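Local coordinates for member of DUF4221 family (Bacteroides vulgatus, PDB 3S9J), which is of unknown function but folds as a six-bladed beta-propeller that carries bound sodium ions in the crystal, at residues A[151-154]-A[155-159]; A[182-185]-A[186-190]; A[253-256]-A[257-261]. All coordinates share one frame; numbering follows the deposited sequence.

Interaction 1: residues A[151-154]-A[155-159]; sequences ILKP and DMKKE
I151, K153 and M156 pack together inside a loop of the six-bladed beta-propeller, between strands 144-148 and 165-171 of one blade. The apolar part rests on the selenomethionine M156. Its chain is bent at both chi2 and chi3 (-74° and -70°), which curls SE and CE back over the start of the loop. I151 meets this curl obliquely and in two places: CD1 reaches M156 CG at 3.7 Å, and CG2 lies 4.0 Å from M156 CE. The same selenomethionine also packs on I195 and T164.

K153 contributes both backbone and aliphatic stem. Its carbonyl O is 3.6 Å from M156 CG, and its CG is 3.9 Å from M156 SE.

The polar contacts are looser. No hydrogen bond joins 151-154 to 155-159, consistent with a bend lacking regular secondary structure. K153 NZ stays 4.4 Å from D155 OD1, beyond salt-bridge range; its salt bridge is instead with D160, whose carboxylate also accepts from the backbone N of K157. The D155 side chain runs beside the P154 ring, pointing the same way, with D155 OD1 3.8 Å from P154 CD.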
loop_
_atom_site.group_PDB
_atom_site.type_symbol
_atom_site.label_atom_id
_atom_site.label_comp_id
_atom_site.label_asym_id
_atom_site.label_seq_id
_atom_site.Cartn_x
_atom_site.Cartn_y
_atom_site.Cartn_z
ATOM N N ILE A 151 -11.473 -3.102 12.009
ATOM C CA ILE A 151 -12.290 -3.167 13.224
ATOM C C ILE A 151 -13.282 -4.355 13.236
ATOM O O ILE A 151 -13.745 -4.785 12.200
ATOM C CB ILE A 151 -13.045 -1.832 13.467
ATOM C CG1 ILE A 151 -13.990 -1.534 12.299
ATOM C CG2 ILE A 151 -12.026 -0.707 13.662
ATOM C CD1 ILE A 151 -14.881 -0.317 12.483
ATOM N N LEU A 152 -13.601 -4.865 14.418
ATOM C CA LEU A 152 -14.373 -6.112 14.536
ATOM C C LEU A 152 -15.844 -5.879 14.870
ATOM O O LEU A 152 -16.601 -6.823 15.094
ATOM C CB LEU A 152 -13.732 -7.037 15.579
ATOM C CG LEU A 152 -12.405 -7.706 15.172
ATOM C CD1 LEU A 152 -11.940 -8.650 16.300
ATOM C CD2 LEU A 152 -12.503 -8.433 13.794
ATOM N N LYS A 153 -16.245 -4.619 14.905
ATOM C CA LYS A 153 -17.636 -4.288 15.145
ATOM C C LYS A 153 -17.905 -2.927 14.547
ATOM O O LYS A 153 -17.039 -2.057 14.591
ATOM C CB LYS A 153 -17.952 -4.323 16.636
ATOM C CG LYS A 153 -17.328 -3.230 17.482
ATOM C CD LYS A 153 -17.886 -3.308 18.879
ATOM C CE LYS A 153 -17.595 -2.067 19.691
ATOM N NZ LYS A 153 -18.605 -1.836 20.767
ATOM N N PRO A 154 -19.105 -2.741 13.975
ATOM C CA PRO A 154 -19.391 -1.538 13.227
ATOM C C PRO A 154 -19.520 -0.258 14.084
ATOM O O PRO A 154 -19.214 0.834 13.585
ATOM C CB PRO A 154 -20.725 -1.864 12.549
ATOM C CG PRO A 154 -21.399 -2.791 13.489
ATOM C CD PRO A 154 -20.297 -3.604 14.112
ATOM N N ASP A 155 -19.966 -0.396 15.338
ATOM C CA ASP A 155 -20.279 0.762 16.204
ATOM C C ASP A 155 -19.206 0.997 17.276
ATOM O O ASP A 155 -19.400 0.750 18.475
ATOM C CB ASP A 155 -21.666 0.605 16.857
ATOM C CG ASP A 155 -21.792 -0.669 17.704
ATOM O OD1 ASP A 155 -21.266 -1.722 17.272
ATOM O OD2 ASP A 155 -22.414 -0.602 18.794
HETATM N N MSE A 156 -18.068 1.497 16.827
HETATM C CA MSE A 156 -16.920 1.691 17.694
HETATM C C MSE A 156 -17.169 2.825 18.663
HETATM O O MSE A 156 -17.638 3.896 18.263
HETATM C CB MSE A 156 -15.675 1.973 16.866
HETATM C CG MSE A 156 -15.265 0.820 15.951
HETATM SE SE MSE A 156 -14.465 -0.647 16.942
HETATM C CE MSE A 156 -12.795 0.212 17.448
ATOM N N LYS A 157 -16.851 2.577 19.932
ATOM C CA LYS A 157 -16.801 3.620 20.944
ATOM C C LYS A 157 -15.344 4.012 21.172
ATOM O O LYS A 157 -14.445 3.265 20.810
ATOM C CB LYS A 157 -17.436 3.130 22.254
ATOM C CG LYS A 157 -18.819 2.451 22.085
ATOM C CD LYS A 157 -19.894 3.415 21.564
ATOM C CE LYS A 157 -21.107 2.671 20.994
ATOM N NZ LYS A 157 -21.956 3.540 20.124
ATOM N N LYS A 158 -15.115 5.185 21.763
ATOM C CA LYS A 158 -13.758 5.682 22.044
ATOM C C LYS A 158 -12.883 4.617 22.709
ATOM O O LYS A 158 -11.694 4.483 22.390
ATOM C CB LYS A 158 -13.814 6.947 22.928
ATOM C CG LYS A 158 -12.605 7.158 23.847
ATOM N N GLU A 159 -13.493 3.868 23.624
ATOM C CA GLU A 159 -12.805 2.886 24.443
ATOM C C GLU A 159 -12.363 1.672 23.647
ATOM O O GLU A 159 -11.464 0.959 24.073
ATOM C CB GLU A 159 -13.707 2.389 25.580
ATOM C CG GLU A 159 -13.970 3.426 26.670
ATOM C CD GLU A 159 -15.017 4.470 26.284
ATOM O OE1 GLU A 159 -15.801 4.221 25.331
ATOM O OE2 GLU A 159 -15.054 5.535 26.951
#

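Interaction 2: residues A[182-185]-A[186-190]; sequences IFYP and PIFKE
F188 turns its CG anti to its own carbonyl carbon (chi1 -56°), and Y184 takes the same first rotamer; together these torsions bring the two aromatic rings within reach across the turn. F188 CE2 comes to the edge of the Y184 ring, near its plane, 4.1 Å from Y184 CD2, so F188 does not lie over the face of Y184. The tyrosine hydroxyl is engaged elsewhere, hydrogen-bonded to the backbone O of Q149, which probably helps hold the far end of the side chain.

P185 occupies the middle of the contact and is touched from two directions. Its CG meets I187 CD1 at 3.7 Å, because CG1 of that isoleucine sits between backbone N and carbonyl carbon and the extended branch swings back toward the proline. On another flank, P185 CD is 4.2 Å from F188 CE2. Within 186-190, I187 CG1 lies 3.6 Å above one face of the F188 ring, offset toward the rim, so the isoleucine contacts both proline and phenylalanine. W161 adds a second ring against F188, and P246 touches both I187 and F188.

Among these apolar groups, the carbonyl O of P185 accepts a weak hydrogen bond from I187 N at 2.9 Å, while F188 CD2 approaches the same oxygen to 3.4 Å. Neither of the consecutive prolines has an N-H to give, which limits how the bend can be bonded.

A bond from residue i+2 back to i, spanning P186 with phi -82° and psi 59°, identifies an inverse gamma turn. Here it redirects the chain just after strand 177-183, the last strand of one four-stranded antiparallel blade, as it leaves for the next blade of the propeller.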
loop_
_atom_site.group_PDB
_atom_site.type_symbol
_atom_site.label_atom_id
_atom_site.label_comp_id
_atom_site.label_asym_id
_atom_site.label_seq_id
_atom_site.Cartn_x
_atom_site.Cartn_y
_atom_site.Cartn_z
ATOM N N ILE A 182 -0.370 -4.689 19.031
ATOM C CA ILE A 182 -0.225 -3.339 18.508
ATOM C C ILE A 182 -1.644 -2.903 18.241
ATOM O O ILE A 182 -2.329 -3.503 17.411
ATOM C CB ILE A 182 0.555 -3.317 17.193
ATOM C CG1 ILE A 182 1.994 -3.805 17.400
ATOM C CG2 ILE A 182 0.580 -1.878 16.562
ATOM C CD1 ILE A 182 2.705 -4.038 16.030
ATOM N N PHE A 183 -2.083 -1.887 18.971
ATOM C CA PHE A 183 -3.489 -1.497 19.019
ATOM C C PHE A 183 -3.713 -0.149 18.308
ATOM O O PHE A 183 -2.806 0.667 18.192
ATOM C CB PHE A 183 -3.932 -1.410 20.468
ATOM C CG PHE A 183 -3.880 -2.744 21.178
ATOM C CD1 PHE A 183 -4.925 -3.649 21.036
ATOM C CD2 PHE A 183 -2.769 -3.115 21.918
ATOM C CE1 PHE A 183 -4.880 -4.890 21.661
ATOM C CE2 PHE A 183 -2.724 -4.354 22.549
ATOM C CZ PHE A 183 -3.778 -5.239 22.402
ATOM N N TYR A 184 -4.933 0.075 17.868
ATOM C CA TYR A 184 -5.262 1.357 17.264
ATOM C C TYR A 184 -5.089 2.463 18.312
ATOM O O TYR A 184 -5.382 2.273 19.480
ATOM C CB TYR A 184 -6.701 1.364 16.749
ATOM C CG TYR A 184 -6.872 0.736 15.415
ATOM C CD1 TYR A 184 -7.011 -0.644 15.277
ATOM C CD2 TYR A 184 -6.900 1.515 14.263
ATOM C CE1 TYR A 184 -7.172 -1.249 14.002
ATOM C CE2 TYR A 184 -7.061 0.923 13.003
ATOM C CZ TYR A 184 -7.210 -0.448 12.876
ATOM O OH TYR A 184 -7.377 -1.005 11.615
ATOM N N PRO A 185 -4.556 3.605 17.894
ATOM C CA PRO A 185 -4.304 4.693 18.822
ATOM C C PRO A 185 -5.617 5.398 19.194
ATOM O O PRO A 185 -6.592 5.341 18.426
ATOM C CB PRO A 185 -3.378 5.621 18.032
ATOM C CG PRO A 185 -3.694 5.363 16.603
ATOM C CD PRO A 185 -4.076 3.902 16.533
ATOM N N PRO A 186 -5.655 6.037 20.371
ATOM C CA PRO A 186 -6.893 6.691 20.849
ATOM C C PRO A 186 -7.083 8.072 20.232
ATOM O O PRO A 186 -7.170 9.077 20.956
ATOM C CB PRO A 186 -6.663 6.786 22.362
ATOM C CG PRO A 186 -5.176 6.978 22.482
ATOM C CD PRO A 186 -4.582 6.092 21.385
ATOM N N ILE A 187 -7.153 8.110 18.907
ATOM C CA ILE A 187 -7.253 9.372 18.158
ATOM C C ILE A 187 -8.551 9.486 17.362
ATOM O O ILE A 187 -8.661 10.361 16.508
ATOM C CB ILE A 187 -6.027 9.571 17.215
ATOM C CG1 ILE A 187 -5.974 8.491 16.123
ATOM C CG2 ILE A 187 -4.737 9.596 18.022
ATOM C CD1 ILE A 187 -4.732 8.579 15.186
ATOM N N PHE A 188 -9.502 8.583 17.617
ATOM C CA PHE A 188 -10.763 8.499 16.886
ATOM C C PHE A 188 -11.898 8.860 17.837
ATOM O O PHE A 188 -12.188 8.131 18.777
ATOM C CB PHE A 188 -10.949 7.097 16.326
ATOM C CG PHE A 188 -9.814 6.670 15.471
ATOM C CD1 PHE A 188 -9.718 7.126 14.163
ATOM C CD2 PHE A 188 -8.826 5.852 15.973
ATOM C CE1 PHE A 188 -8.645 6.762 13.365
ATOM C CE2 PHE A 188 -7.757 5.464 15.168
ATOM C CZ PHE A 188 -7.668 5.934 13.875
ATOM N N LYS A 189 -12.529 10.000 17.579
ATOM C CA LYS A 189 -13.449 10.645 18.526
ATOM C C LYS A 189 -14.931 10.372 18.241
ATOM O O LYS A 189 -15.747 10.325 19.148
ATOM C CB LYS A 189 -13.203 12.157 18.507
ATOM C CG LYS A 189 -11.735 12.568 18.722
ATOM C CD LYS A 189 -11.096 11.806 19.893
ATOM C CE LYS A 189 -9.935 12.573 20.540
ATOM N NZ LYS A 189 -8.792 12.791 19.617
ATOM N N GLU A 190 -15.283 10.215 16.972
ATOM C CA GLU A 190 -16.692 10.065 16.598
ATOM C C GLU A 190 -17.230 8.688 16.950
ATOM O O GLU A 190 -16.535 7.686 16.786
ATOM C CB GLU A 190 -16.898 10.328 15.105
ATOM C CG GLU A 190 -16.554 11.749 14.670
ATOM C CD GLU A 190 -15.079 11.972 14.426
ATOM O OE1 GLU A 190 -14.350 10.977 14.205
ATOM O OE2 GLU A 190 -14.646 13.150 14.449
#

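Interaction 3: residues A[253-256]-A[257-261]; sequences EGIN and AIIKL
The carboxylate of E253 is met by K260 NZ on the syn side of OE1, 20° out of the carboxylate plane, in a salt bridge of 2.7 Å. OE2 stands farther off, 3.7 Å from K260 NZ, so the pairing is one-sided. The other flat group, the N256 amide, is described for one of its two modelled conformers: ND2 donates to the backbone O of E253, which lies 29° out of the amide plane.

N256 lies in the first turn of helix 255-263, a surface helix of the beta-propeller, and E253 just ahead of it. Helical geometry is evident from the backbone: I259 N donates to I255 O at 2.9 Å and K260 N to N256 O at 3.0 Å. Just before the helix, G254 O receives a weaker bond from A257 N.

K260 reaches back past the start of the helix to E253. A bend at chi3 (-73°) carries its end toward E253, after its CG has passed 3.3 Å from N256 O. With an alanine here, the E253 carboxylate would probably lose its cationic mate and be freer to turn.

Apolar branches line another side of the helix, where Y296 touches I255 and I258, and P295 touches I259. I255 CG1 lies 4.1 Å from I259 CD1, and I255 CD1 is 4.2 Å from I258 CB.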
loop_
_atom_site.group_PDB
_atom_site.type_symbol
_atom_site.label_atom_id
_atom_site.label_comp_id
_atom_site.label_asym_id
_atom_site.label_seq_id
_atom_site.Cartn_x
_atom_site.Cartn_y
_atom_site.Cartn_z
ATOM N N GLU A 253 -24.607 9.407 6.470
ATOM C CA GLU A 253 -24.480 10.621 5.646
ATOM C C GLU A 253 -24.518 10.257 4.164
ATOM O O GLU A 253 -24.717 11.130 3.322
ATOM C CB GLU A 253 -23.181 11.397 5.917
ATOM C CG GLU A 253 -23.169 12.191 7.200
ATOM C CD GLU A 253 -21.916 13.071 7.371
ATOM O OE1 GLU A 253 -21.125 13.245 6.403
ATOM O OE2 GLU A 253 -21.735 13.601 8.495
ATOM N N GLY A 254 -24.319 8.982 3.848
ATOM C CA GLY A 254 -24.420 8.525 2.475
ATOM C C GLY A 254 -23.191 8.862 1.661
ATOM O O GLY A 254 -22.059 8.708 2.135
ATOM N N ILE A 255 -23.403 9.283 0.416
ATOM C CA ILE A 255 -22.305 9.467 -0.504
ATOM C C ILE A 255 -21.384 10.644 -0.063
ATOM O O ILE A 255 -20.203 10.620 -0.352
ATOM C CB ILE A 255 -22.802 9.666 -1.969
ATOM C CG1 ILE A 255 -21.675 9.435 -2.957
ATOM C CG2 ILE A 255 -23.484 11.051 -2.172
ATOM C CD1 ILE A 255 -21.088 8.032 -2.983
ATOM N N ASN A 256 -21.951 11.613 0.644
ATOM C CA ASN A 256 -21.263 12.788 1.171
ATOM C C ASN A 256 -20.054 12.375 2.045
ATOM O O ASN A 256 -18.961 12.961 2.006
ATOM C CB ASN A 256 -22.279 13.612 1.990
ATOM C CG ASN A 256 -23.621 13.870 1.235
ATOM O OD1 ASN A 256 -23.834 14.966 0.722
ATOM N ND2 ASN A 256 -24.525 12.867 1.198
ATOM N N ALA A 257 -20.278 11.334 2.861
ATOM C CA ALA A 257 -19.205 10.803 3.713
ATOM C C ALA A 257 -18.022 10.274 2.901
ATOM O O ALA A 257 -16.858 10.475 3.266
ATOM C CB ALA A 257 -19.743 9.724 4.646
ATOM N N ILE A 258 -18.315 9.604 1.784
ATOM C CA ILE A 258 -17.328 9.054 0.900
ATOM C C ILE A 258 -16.605 10.194 0.140
ATOM O O ILE A 258 -15.387 10.166 -0.021
ATOM C CB ILE A 258 -17.996 8.097 -0.145
ATOM C CG1 ILE A 258 -18.735 6.932 0.566
ATOM C CG2 ILE A 258 -17.012 7.580 -1.155
ATOM C CD1 ILE A 258 -17.999 6.353 1.719
ATOM N N ILE A 259 -17.384 11.173 -0.307
ATOM C CA ILE A 259 -16.823 12.300 -1.066
ATOM C C ILE A 259 -15.809 13.081 -0.194
ATOM O O ILE A 259 -14.710 13.385 -0.655
ATOM C CB ILE A 259 -17.925 13.208 -1.581
ATOM C CG1 ILE A 259 -18.678 12.505 -2.733
ATOM C CG2 ILE A 259 -17.321 14.541 -2.126
ATOM C CD1 ILE A 259 -20.009 13.152 -3.084
ATOM N N LYS A 260 -16.185 13.321 1.048
ATOM C CA LYS A 260 -15.347 14.097 1.973
ATOM C C LYS A 260 -14.020 13.405 2.171
ATOM O O LYS A 260 -12.960 14.032 2.089
ATOM C CB LYS A 260 -16.058 14.347 3.289
ATOM C CG LYS A 260 -17.097 15.456 3.199
ATOM C CD LYS A 260 -17.644 15.864 4.536
ATOM C CE LYS A 260 -18.579 14.819 5.124
ATOM N NZ LYS A 260 -19.484 15.401 6.182
ATOM N N LEU A 261 -14.054 12.089 2.389
ATOM C CA LEU A 261 -12.807 11.356 2.522
ATOM C C LEU A 261 -11.949 11.372 1.283
ATOM O O LEU A 261 -10.729 11.439 1.374
ATOM C CB LEU A 261 -13.055 9.910 2.947
ATOM C CG LEU A 261 -13.486 9.735 4.394
ATOM C CD1 LEU A 261 -14.136 8.333 4.599
ATOM C CD2 LEU A 261 -12.298 9.915 5.328
#

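From the N terminus the three contacts run in series; none nests in or crosses another, and each is local: a bend, a turn and a helix start. Interaction 1 shapes the loop from strand 144-148 to strand 165-171. Interaction 2 follows as the last strand of that same blade, 177-183, ends. Their centres are 10 Å apart, and a shared neighbour, T164, touches M156 and Y184; in addition E191, next after interaction 2, accepts from K158 N. Interaction 3 comes after the next blade (201-235), on helix 255-263 between the short strand 249-250 and strand 266-273, which opens the following blade. Its centre lies about 19 Å from that of interaction 1 and 21 Å from that of interaction 2.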